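Long-range contacts in N-alpha-acetyltransferase 35, NatC auxiliary subunit (Saccharomyces cerevisiae, PDB 6YGA), which serves as auxiliary subunit of the NatC N-terminal acetyltransferase, which acetylates the N-terminal methionine of L-A virus Gag protein, and has a role in viral propagation: residues B[494-498]-B[523-528]; B[387-391]-B[423-427]; B[684-688]-B[723-727]; B[500-504]-B[516-520]. All blocks are in the same frame, centred on the assembly; numbering follows the deposited sequence.

Contact 1. Residues B[494-498]-B[523-528]; sequences INAIH and AMDNEM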
loop_
_atom_site.group_PDB
_atom_site.type_symbol
_atom_site.label_atom_id
_atom_site.label_comp_id
_atom_site.label_asym_id
_atom_site.label_seq_id
_atom_site.Cartn_x
_atom_site.Cartn_y
_atom_site.Cartn_z
ATOM N N ILE B 494 -39.234 18.219 16.772
ATOM C CA ILE B 494 -39.090 19.621 17.155
ATOM C C ILE B 494 -40.454 20.297 17.217
ATOM O O ILE B 494 -40.756 21.030 18.167
ATOM C CB ILE B 494 -38.137 20.349 16.186
ATOM C CG1 ILE B 494 -36.701 19.841 16.349
ATOM C CG2 ILE B 494 -38.196 21.857 16.402
ATOM C CD1 ILE B 494 -35.707 20.479 15.390
ATOM N N ASN B 495 -41.308 20.050 16.219
ATOM C CA ASN B 495 -42.623 20.683 16.201
ATOM C C ASN B 495 -43.511 20.181 17.332
ATOM O O ASN B 495 -44.350 20.936 17.837
ATOM C CB ASN B 495 -43.303 20.456 14.849
ATOM C CG ASN B 495 -42.733 21.337 13.754
ATOM O OD1 ASN B 495 -42.288 22.457 14.012
ATOM N ND2 ASN B 495 -42.741 20.836 12.523
ATOM N N ALA B 496 -43.344 18.922 17.744
ATOM C CA ALA B 496 -44.117 18.407 18.870
ATOM C C ALA B 496 -43.811 19.186 20.144
ATOM O O ALA B 496 -44.719 19.489 20.928
ATOM C CB ALA B 496 -43.834 16.918 19.066
ATOM N N ILE B 497 -42.539 19.522 20.362
ATOM C CA ILE B 497 -42.175 20.362 21.497
ATOM C C ILE B 497 -42.741 21.767 21.326
ATOM O O ILE B 497 -43.219 22.379 22.288
ATOM C CB ILE B 497 -40.645 20.381 21.677
ATOM C CG1 ILE B 497 -40.129 18.985 22.037
ATOM C CG2 ILE B 497 -40.243 21.392 22.740
ATOM C CD1 ILE B 497 -38.614 18.897 22.156
ATOM N N HIS B 498 -42.707 22.297 20.099
ATOM C CA HIS B 498 -43.264 23.625 19.854
ATOM C C HIS B 498 -44.769 23.649 20.095
ATOM O O HIS B 498 -45.305 24.637 20.608
ATOM C CB HIS B 498 -42.952 24.079 18.427
ATOM C CG HIS B 498 -41.561 24.600 18.245
ATOM N ND1 HIS B 498 -40.887 24.517 17.045
ATOM C CD2 HIS B 498 -40.720 25.219 19.106
ATOM C CE1 HIS B 498 -39.688 25.055 17.177
ATOM N NE2 HIS B 498 -39.561 25.489 18.418
ATOM N N ALA B 523 -38.553 18.308 28.011
ATOM C CA ALA B 523 -38.167 18.199 26.609
ATOM C C ALA B 523 -37.165 19.281 26.230
ATOM O O ALA B 523 -36.160 19.010 25.563
ATOM C CB ALA B 523 -39.407 18.272 25.719
HETATM N N MSE B 524 -37.420 20.516 26.650
HETATM C CA MSE B 524 -36.523 21.624 26.353
HETATM C C MSE B 524 -35.161 21.431 27.006
HETATM O O MSE B 524 -34.130 21.750 26.417
HETATM C CB MSE B 524 -37.139 22.946 26.813
HETATM C CG MSE B 524 -38.401 23.329 26.065
HETATM SE SE MSE B 524 -38.038 23.886 24.232
HETATM C CE MSE B 524 -37.473 25.719 24.580
ATOM N N ASP B 525 -35.164 20.898 28.229
ATOM C CA ASP B 525 -33.920 20.739 28.971
ATOM C C ASP B 525 -33.123 19.516 28.527
ATOM O O ASP B 525 -31.894 19.508 28.654
ATOM C CB ASP B 525 -34.208 20.652 30.471
ATOM C CG ASP B 525 -34.702 21.964 31.051
ATOM O OD1 ASP B 525 -34.448 23.023 30.442
ATOM O OD2 ASP B 525 -35.340 21.933 32.125
ATOM N N ASN B 526 -33.789 18.483 28.007
ATOM C CA ASN B 526 -33.138 17.210 27.730
ATOM C C ASN B 526 -33.117 16.807 26.262
ATOM O O ASN B 526 -32.316 15.939 25.898
ATOM C CB ASN B 526 -33.811 16.083 28.531
ATOM C CG ASN B 526 -33.555 16.188 30.025
ATOM O OD1 ASN B 526 -34.063 17.090 30.695
ATOM N ND2 ASN B 526 -32.777 15.254 30.556
ATOM N N GLU B 527 -33.956 17.400 25.411
ATOM C CA GLU B 527 -34.097 16.897 24.048
ATOM C C GLU B 527 -33.929 17.965 22.972
ATOM O O GLU B 527 -33.394 17.680 21.895
ATOM C CB GLU B 527 -35.459 16.219 23.882
ATOM C CG GLU B 527 -35.600 14.927 24.666
ATOM C CD GLU B 527 -36.959 14.286 24.492
ATOM O OE1 GLU B 527 -37.868 14.957 23.957
ATOM O OE2 GLU B 527 -37.118 13.113 24.887
HETATM N N MSE B 528 -34.378 19.188 23.242
HETATM C CA MSE B 528 -34.435 20.224 22.211
HETATM C C MSE B 528 -33.070 20.594 21.635
HETATM O O MSE B 528 -32.911 20.682 20.418
HETATM C CB MSE B 528 -35.107 21.483 22.758
HETATM C CG MSE B 528 -35.337 22.558 21.705
HETATM SE SE MSE B 528 -36.398 21.941 20.182
HETATM C CE MSE B 528 -37.754 23.344 20.198
#

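Contact 2. Residues B[387-391]-B[423-427]; sequences LIQES and LQAQF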
loop_
_atom_site.group_PDB
_atom_site.type_symbol
_atom_site.label_atom_id
_atom_site.label_comp_id
_atom_site.label_asym_id
_atom_site.label_seq_id
_atom_site.Cartn_x
_atom_site.Cartn_y
_atom_site.Cartn_z
ATOM N N LEU B 387 -25.005 -6.909 19.935
ATOM C CA LEU B 387 -25.089 -6.133 18.701
ATOM C C LEU B 387 -24.359 -4.804 18.834
ATOM O O LEU B 387 -23.684 -4.360 17.898
ATOM C CB LEU B 387 -26.551 -5.905 18.316
ATOM C CG LEU B 387 -27.189 -6.958 17.409
ATOM C CD1 LEU B 387 -28.665 -6.663 17.191
ATOM C CD2 LEU B 387 -26.449 -7.003 16.082
ATOM N N ILE B 388 -24.479 -4.155 19.994
ATOM C CA ILE B 388 -23.780 -2.893 20.207
ATOM C C ILE B 388 -22.279 -3.130 20.327
ATOM O O ILE B 388 -21.471 -2.323 19.853
ATOM C CB ILE B 388 -24.355 -2.172 21.441
ATOM C CG1 ILE B 388 -25.807 -1.763 21.178
ATOM C CG2 ILE B 388 -23.511 -0.957 21.807
ATOM C CD1 ILE B 388 -26.517 -1.197 22.390
ATOM N N GLN B 389 -21.884 -4.246 20.944
ATOM C CA GLN B 389 -20.466 -4.576 21.057
ATOM C C GLN B 389 -19.847 -4.787 19.681
ATOM O O GLN B 389 -18.753 -4.285 19.393
ATOM C CB GLN B 389 -20.292 -5.827 21.920
ATOM C CG GLN B 389 -18.920 -5.969 22.555
ATOM C CD GLN B 389 -18.818 -5.243 23.883
ATOM O OE1 GLN B 389 -19.723 -5.321 24.716
ATOM N NE2 GLN B 389 -17.715 -4.530 24.087
ATOM N N GLU B 390 -20.539 -5.534 18.818
ATOM C CA GLU B 390 -20.070 -5.738 17.452
ATOM C C GLU B 390 -20.069 -4.433 16.668
ATOM O O GLU B 390 -19.127 -4.155 15.917
ATOM C CB GLU B 390 -20.940 -6.784 16.755
ATOM C CG GLU B 390 -20.632 -7.005 15.277
ATOM C CD GLU B 390 -19.534 -8.027 15.044
ATOM O OE1 GLU B 390 -18.612 -8.122 15.881
ATOM O OE2 GLU B 390 -19.596 -8.740 14.020
ATOM N N SER B 391 -21.113 -3.618 16.830
ATOM C CA SER B 391 -21.163 -2.347 16.114
ATOM C C SER B 391 -20.041 -1.421 16.562
ATOM O O SER B 391 -19.445 -0.718 15.739
ATOM C CB SER B 391 -22.525 -1.686 16.315
ATOM O OG SER B 391 -23.573 -2.525 15.858
ATOM N N LEU B 423 -24.675 -6.564 9.617
ATOM C CA LEU B 423 -25.039 -5.929 10.878
ATOM C C LEU B 423 -26.395 -5.241 10.771
ATOM O O LEU B 423 -27.236 -5.354 11.671
ATOM C CB LEU B 423 -23.952 -4.936 11.281
ATOM C CG LEU B 423 -23.876 -4.532 12.747
ATOM C CD1 LEU B 423 -23.734 -5.763 13.631
ATOM C CD2 LEU B 423 -22.696 -3.603 12.928
ATOM N N GLN B 424 -26.626 -4.527 9.664
ATOM C CA GLN B 424 -27.905 -3.855 9.463
ATOM C C GLN B 424 -29.053 -4.857 9.396
ATOM O O GLN B 424 -30.126 -4.622 9.963
ATOM C CB GLN B 424 -27.855 -3.005 8.191
ATOM C CG GLN B 424 -29.141 -2.243 7.898
ATOM C CD GLN B 424 -29.158 -1.623 6.512
ATOM O OE1 GLN B 424 -28.109 -1.355 5.921
ATOM N NE2 GLN B 424 -30.353 -1.399 5.983
ATOM N N ALA B 425 -28.844 -5.987 8.717
ATOM C CA ALA B 425 -29.888 -7.004 8.641
ATOM C C ALA B 425 -30.145 -7.655 9.993
ATOM O O ALA B 425 -31.261 -8.118 10.252
ATOM C CB ALA B 425 -29.516 -8.064 7.607
ATOM N N GLN B 426 -29.135 -7.710 10.865
ATOM C CA GLN B 426 -29.346 -8.306 12.181
ATOM C C GLN B 426 -30.116 -7.355 13.090
ATOM O O GLN B 426 -30.985 -7.789 13.855
ATOM C CB GLN B 426 -28.005 -8.701 12.806
ATOM C CG GLN B 426 -28.126 -9.519 14.087
ATOM C CD GLN B 426 -28.730 -10.894 13.859
ATOM O OE1 GLN B 426 -28.601 -11.473 12.780
ATOM N NE2 GLN B 426 -29.395 -11.425 14.880
ATOM N N PHE B 427 -29.803 -6.056 13.026
ATOM C CA PHE B 427 -30.640 -5.057 13.685
ATOM C C PHE B 427 -32.061 -5.097 13.142
ATOM O O PHE B 427 -33.030 -4.952 13.895
ATOM C CB PHE B 427 -30.052 -3.658 13.494
ATOM C CG PHE B 427 -28.943 -3.317 14.448
ATOM C CD1 PHE B 427 -29.147 -3.368 15.815
ATOM C CD2 PHE B 427 -27.705 -2.909 13.973
ATOM C CE1 PHE B 427 -28.131 -3.043 16.693
ATOM C CE2 PHE B 427 -26.684 -2.580 14.847
ATOM C CZ PHE B 427 -26.897 -2.646 16.208
#

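Contact 3. Residues B[684-688]-B[723-727]; sequences ALSVN and PIQTL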
loop_
_atom_site.group_PDB
_atom_site.type_symbol
_atom_site.label_atom_id
_atom_site.label_comp_id
_atom_site.label_asym_id
_atom_site.label_seq_id
_atom_site.Cartn_x
_atom_site.Cartn_y
_atom_site.Cartn_z
ATOM N N ALA B 684 -13.715 23.153 -13.725
ATOM C CA ALA B 684 -13.025 22.510 -14.838
ATOM C C ALA B 684 -13.964 21.626 -15.649
ATOM O O ALA B 684 -13.793 21.497 -16.867
ATOM C CB ALA B 684 -11.840 21.694 -14.323
ATOM N N LEU B 685 -14.950 21.011 -14.995
ATOM C CA LEU B 685 -15.920 20.191 -15.712
ATOM C C LEU B 685 -16.725 21.026 -16.700
ATOM O O LEU B 685 -16.974 20.595 -17.832
ATOM C CB LEU B 685 -16.849 19.493 -14.717
ATOM C CG LEU B 685 -16.273 18.348 -13.883
ATOM C CD1 LEU B 685 -17.132 18.118 -12.654
ATOM C CD2 LEU B 685 -16.185 17.076 -14.712
ATOM N N SER B 686 -17.136 22.228 -16.288
ATOM C CA SER B 686 -17.892 23.105 -17.177
ATOM C C SER B 686 -17.029 23.584 -18.341
ATOM O O SER B 686 -17.455 23.539 -19.501
ATOM C CB SER B 686 -18.448 24.293 -16.387
ATOM O OG SER B 686 -19.240 25.136 -17.205
ATOM N N VAL B 687 -15.811 24.047 -18.047
ATOM C CA VAL B 687 -14.910 24.504 -19.104
ATOM C C VAL B 687 -14.646 23.383 -20.103
ATOM O O VAL B 687 -14.624 23.605 -21.319
ATOM C CB VAL B 687 -13.601 25.036 -18.490
ATOM C CG1 VAL B 687 -12.560 25.311 -19.570
ATOM C CG2 VAL B 687 -13.878 26.292 -17.675
ATOM N N ASN B 688 -14.461 22.158 -19.607
ATOM C CA ASN B 688 -14.152 21.048 -20.501
ATOM C C ASN B 688 -15.344 20.690 -21.377
ATOM O O ASN B 688 -15.171 20.300 -22.537
ATOM C CB ASN B 688 -13.693 19.837 -19.690
ATOM C CG ASN B 688 -13.478 18.612 -20.548
ATOM O OD1 ASN B 688 -12.510 18.531 -21.308
ATOM N ND2 ASN B 688 -14.378 17.641 -20.424
ATOM N N PRO B 723 -12.660 12.861 -12.020
ATOM C CA PRO B 723 -11.711 13.276 -13.058
ATOM C C PRO B 723 -12.421 13.921 -14.237
ATOM O O PRO B 723 -13.632 13.788 -14.423
ATOM C CB PRO B 723 -11.032 11.965 -13.469
ATOM C CG PRO B 723 -12.026 10.912 -13.134
ATOM C CD PRO B 723 -12.737 11.395 -11.900
ATOM N N ILE B 724 -11.641 14.632 -15.042
ATOM C CA ILE B 724 -12.158 15.333 -16.210
ATOM C C ILE B 724 -12.048 14.410 -17.417
ATOM O O ILE B 724 -10.952 13.958 -17.766
ATOM C CB ILE B 724 -11.396 16.646 -16.450
ATOM C CG1 ILE B 724 -11.319 17.471 -15.162
ATOM C CG2 ILE B 724 -12.050 17.448 -17.563
ATOM C CD1 ILE B 724 -12.655 17.947 -14.655
ATOM N N GLN B 725 -13.181 14.128 -18.057
ATOM C CA GLN B 725 -13.209 13.283 -19.251
ATOM C C GLN B 725 -12.735 14.122 -20.432
ATOM O O GLN B 725 -13.491 14.929 -20.979
ATOM C CB GLN B 725 -14.608 12.721 -19.476
ATOM C CG GLN B 725 -15.125 11.885 -18.309
ATOM C CD GLN B 725 -16.535 11.365 -18.526
ATOM O OE1 GLN B 725 -16.803 10.633 -19.479
ATOM N NE2 GLN B 725 -17.445 11.741 -17.634
ATOM N N THR B 726 -11.481 13.918 -20.835
ATOM C CA THR B 726 -10.780 14.806 -21.753
ATOM C C THR B 726 -10.565 14.142 -23.107
ATOM O O THR B 726 -10.175 12.973 -23.185
ATOM C CB THR B 726 -9.427 15.220 -21.161
ATOM O OG1 THR B 726 -9.621 15.681 -19.817
ATOM C CG2 THR B 726 -8.782 16.326 -21.988
ATOM N N LEU B 727 -10.828 14.896 -24.173
ATOM C CA LEU B 727 -10.500 14.458 -25.522
ATOM C C LEU B 727 -9.006 14.596 -25.751
ATOM O O LEU B 727 -8.376 15.524 -25.244
ATOM C CB LEU B 727 -11.248 15.291 -26.562
ATOM C CG LEU B 727 -12.732 14.986 -26.707
ATOM C CD1 LEU B 727 -13.348 15.817 -27.814
ATOM C CD2 LEU B 727 -12.901 13.508 -26.976
HETATM O O HOH W 1 -11.442 17.680 -23.923
#

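Contact 4. Residues B[500-504]-B[516-520]; sequences MNKKL and LRLKY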
loop_
_atom_site.group_PDB
_atom_site.type_symbol
_atom_site.label_atom_id
_atom_site.label_comp_id
_atom_site.label_asym_id
_atom_site.label_seq_id
_atom_site.Cartn_x
_atom_site.Cartn_y
_atom_site.Cartn_z
HETATM N N MSE B 500 -46.447 21.998 22.248
HETATM C CA MSE B 500 -46.692 22.034 23.686
HETATM C C MSE B 500 -46.687 23.470 24.192
HETATM O O MSE B 500 -47.510 23.847 25.025
HETATM C CB MSE B 500 -45.647 21.211 24.442
HETATM C CG MSE B 500 -45.872 19.707 24.400
HETATM SE SE MSE B 500 -44.546 18.725 25.448
HETATM C CE MSE B 500 -45.309 16.934 25.299
ATOM N N ASN B 501 -45.752 24.269 23.675
ATOM C CA ASN B 501 -45.689 25.673 24.067
ATOM C C ASN B 501 -46.911 26.438 23.571
ATOM O O ASN B 501 -47.432 27.309 24.276
ATOM C CB ASN B 501 -44.405 26.310 23.542
ATOM C CG ASN B 501 -44.219 27.731 24.032
ATOM O OD1 ASN B 501 -44.715 28.103 25.097
ATOM N ND2 ASN B 501 -43.505 28.536 23.255
ATOM N N LYS B 502 -47.383 26.127 22.359
ATOM C CA LYS B 502 -48.610 26.746 21.869
ATOM C C LYS B 502 -49.804 26.350 22.727
ATOM O O LYS B 502 -50.668 27.181 23.027
ATOM C CB LYS B 502 -48.860 26.361 20.409
ATOM C CG LYS B 502 -47.824 26.867 19.416
ATOM C CD LYS B 502 -48.384 26.827 17.998
ATOM C CE LYS B 502 -47.305 27.047 16.949
ATOM N NZ LYS B 502 -46.397 25.872 16.831
ATOM N N LYS B 503 -49.870 25.078 23.129
ATOM C CA LYS B 503 -50.989 24.612 23.941
ATOM C C LYS B 503 -50.954 25.211 25.341
ATOM O O LYS B 503 -52.011 25.456 25.934
ATOM C CB LYS B 503 -50.982 23.084 24.006
ATOM C CG LYS B 503 -52.174 22.474 24.722
ATOM C CD LYS B 503 -52.021 20.967 24.840
ATOM C CE LYS B 503 -53.029 20.387 25.818
ATOM N NZ LYS B 503 -52.694 18.986 26.195
ATOM N N LEU B 504 -49.756 25.459 25.879
ATOM C CA LEU B 504 -49.645 26.067 27.202
ATOM C C LEU B 504 -50.246 27.467 27.224
ATOM O O LEU B 504 -50.923 27.843 28.188
ATOM C CB LEU B 504 -48.180 26.114 27.637
ATOM C CG LEU B 504 -47.573 24.833 28.209
ATOM C CD1 LEU B 504 -46.073 24.993 28.382
ATOM C CD2 LEU B 504 -48.233 24.483 29.535
ATOM N N LEU B 516 -48.519 19.605 31.667
ATOM C CA LEU B 516 -48.005 19.991 30.357
ATOM C C LEU B 516 -46.739 20.827 30.482
ATOM O O LEU B 516 -45.798 20.659 29.698
ATOM C CB LEU B 516 -49.078 20.752 29.577
ATOM C CG LEU B 516 -48.740 21.079 28.122
ATOM C CD1 LEU B 516 -48.505 19.801 27.334
ATOM C CD2 LEU B 516 -49.841 21.911 27.490
ATOM N N ARG B 517 -46.694 21.735 31.462
ATOM C CA ARG B 517 -45.475 22.499 31.699
ATOM C C ARG B 517 -44.338 21.595 32.156
ATOM O O ARG B 517 -43.173 21.846 31.831
ATOM C CB ARG B 517 -45.731 23.597 32.731
ATOM C CG ARG B 517 -44.583 24.579 32.895
ATOM C CD ARG B 517 -44.844 25.577 34.010
ATOM N NE ARG B 517 -46.052 26.360 33.775
ATOM C CZ ARG B 517 -46.081 27.511 33.111
ATOM N NH1 ARG B 517 -44.964 28.018 32.608
ATOM N NH2 ARG B 517 -47.227 28.158 32.948
ATOM N N LEU B 518 -44.658 20.532 32.898
ATOM C CA LEU B 518 -43.631 19.593 33.337
ATOM C C LEU B 518 -43.082 18.797 32.160
ATOM O O LEU B 518 -41.864 18.634 32.023
ATOM C CB LEU B 518 -44.197 18.656 34.405
ATOM C CG LEU B 518 -43.199 17.921 35.302
ATOM C CD1 LEU B 518 -42.455 18.909 36.188
ATOM C CD2 LEU B 518 -43.901 16.866 36.145
ATOM N N LYS B 519 -43.970 18.280 31.304
ATOM C CA LYS B 519 -43.519 17.576 30.107
ATOM C C LYS B 519 -42.721 18.499 29.195
ATOM O O LYS B 519 -41.701 18.095 28.625
ATOM C CB LYS B 519 -44.716 17.006 29.344
ATOM C CG LYS B 519 -45.655 16.137 30.157
ATOM C CD LYS B 519 -46.961 15.935 29.400
ATOM C CE LYS B 519 -47.887 14.967 30.114
ATOM N NZ LYS B 519 -49.165 14.793 29.368
ATOM N N TYR B 520 -43.178 19.744 29.043
ATOM C CA TYR B 520 -42.539 20.667 28.110
ATOM C C TYR B 520 -41.162 21.098 28.598
ATOM O O TYR B 520 -40.232 21.238 27.797
ATOM C CB TYR B 520 -43.437 21.884 27.888
ATOM C CG TYR B 520 -42.772 23.018 27.139
ATOM C CD1 TYR B 520 -42.567 22.944 25.767
ATOM C CD2 TYR B 520 -42.360 24.165 27.803
ATOM C CE1 TYR B 520 -41.964 23.978 25.079
ATOM C CE2 TYR B 520 -41.755 25.206 27.123
ATOM C CZ TYR B 520 -41.560 25.106 25.761
ATOM O OH TYR B 520 -40.960 26.136 25.074
#

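Contact 1. Residues B[494-498]-B[523-528]
I497 projects as a knob into a hole formed by A523, M524, E527 and M528, in an antiparallel helix-helix contact within the hairpin of helices 465-506 and 511-564. The axes of the two short segments run 175° apart in direction, with a closest approach of 11.2 Å. I497 divides its two branches between different walls of the hole. The CG1 branch ends in I497 CD1, which meets A523 CB at 3.7 Å. I497 CG2, set anti to the backbone N (CG1 chi1 -64°), turns to M524 and touches M524 SE at 3.6 Å. M528 closes the hole on the side of I494. Its CG leaves anti to the backbone N (chi1 -174°), and further bends at chi2 and chi3 bring the methyl to I494 and H498. M528 CE comes to 4.1 Å from I494 CG2, the two side chains crossing at about a right angle, and M528 CE reaches H498 NE2 obliquely at 3.3 Å. Backbone evidence marks a local irregularity in the second helix: A523 O accepts from E527 N and also from M528 N at 2.9 Å, on opposite faces of the carbonyl plane. This wider pi-type turn, spanning 524-528, includes M524, E527 and M528, three of the four residues that form the hole. Beyond the segments, I494 continues onto L531, Q532 and K535, and I497 onto Y520. No hydrogen bond links 494-498 to 523-528; the contact is made by methyls, selenium and one imidazole, consistent with a fit set mainly by shape rather than by directional polar pairing.

Contact 2. Residues B[387-391]-B[423-427]
L387 meets three residues of 423-427 through its two methyls and CB. L387 CD1 lies 3.6 Å from F427 CD1, while L387 CD2 stands over the centre of the F427 ring, 4.3 Å above its plane. L387 CD2 also packs at 3.6 Å on Q426 CG, and the side chains of L387 and Q426 cross at about a right angle. The segment axes lie 162° apart in direction, antiparallel. The side chains of L387 and L423 slide past each other in opposite directions. One turn on, E390 uses its aliphatic part: E390 CG, anti to the backbone N (chi1 175°), rests 3.7 Å from L423 CD1. S391 then brings a hydroxyl into this apolar seam. S391 OG donates to L387 O at 2.7 Å, a carbonyl that also accepts S391 N from the opposite face. Held in this way, S391 OG sits at the edge of the F427 ring, near its plane and 3.3 Å from F427 CE2, and against L423 CD2. The contact joins consecutive helices, 386-402 and 406-429, in the TPR-like region. Y364 of helix 360-372 packs on both S391 and F427, while on the following helix 433-456 F427 meets T439 and the ring of Y435.

Contact 3. Residues B[684-688]-B[723-727]
I724 packs its two branches against different parts of 684-688, and this is the tight half of a buried contact between helix 668-701 and strand 724-729. I724 CD1 reaches A684 CB at 3.8 Å and L685 CD2 at 3.6 Å. I724 CG2, which its torsion sets anti to the backbone N (CG1 chi1 -50°), is thereby carried to the N688 amide, 3.5 Å from N688 CG. Towards T726 and L727 the fit becomes looser and partly water-mediated: N688 OD1 and T726 OG1 are 4.3 Å apart, and one water bridges to the strand, donating to N688 OD1 at 3.0 Å and accepting from L727 N at 2.9 Å. Between the two halves, N688 ND2 donates to Q725 O at 2.9 Å. The bond is bent (144° at the hydrogen), with the donor well above the carbonyl plane, 44° out of it. The strand pairs with 708-713 in a two-stranded antiparallel sheet. Q725 NE2 is hydrogen-bonded to E555 of helix 511-564; L685 packs on L551 and E555 of that helix, and N688 on Q558. With ND2 giving a proton to a backbone carbonyl and OD1 taking one from the water, both ends of the N688 amide have defined roles; this would fix its rotation and tie the helix to the strand backbone at Q725 O directly and at L727 N through the water.

Contact 4. Residues B[500-504]-B[516-520]
Y520 and L516 carry the contact with 500-504, the tyrosine meeting M500, N501 and L504 and the leucine meeting M500, K503 and L504. M500 CB and L504 CD1 approach the Y520 ring obliquely, at 3.8 Å from Y520 CD1 and Y520 CD2 respectively. N501 crosses the phenol obliquely, its CA 4.2 Å above one face of the Y520 ring and offset toward the rim, the amide plane 21° from that of the ring; N501 CB touches Y520 CE1 at 3.7 Å. M500, extended beyond CG, carries its selenium alongside the helix backbone at Y520 CA and ends with CE against K519 CB. These segments lie near the tip of the projecting helical hairpin, where helices 465-506 and 511-564 are joined by a short turn, and they run antiparallel (155°) with a closest axis approach of 10.0 Å. L516, its CG anti to the backbone N (chi1 -173°), slides past L504 in the opposite direction, L516 CD2 meeting L504 CD2 at 3.7 Å. L516 CD2 is also covered by the extended aliphatic chain of K503, with K503 CD 3.6 Å away. L504 CD2 abuts the backbone N of R517. The like-charged K503 NZ and K519 NZ stand 6.3 Å apart.

Contacts 1 and 4 share helices 465-506 and 511-564, contact 4 lying nearer the tip; their centres are 10 Å apart, and they touch where I497 O packs on Y520 CE1. Both are partly buried and lack hydrogen bonds across the segments, though contact 4 adds lysine chains at its exposed margin. Contact 2, about 29 Å from contact 1 between centres, joins another helix pair with similar apolar packing, a serine hydroxyl being bonded within its own helix. Contact 3 is the most buried and differs in kind: helix meets strand, with an amide-carbonyl bond and a water bridge. Contacts 2 and 3 lie closer to the chain's centre than 1 and 4.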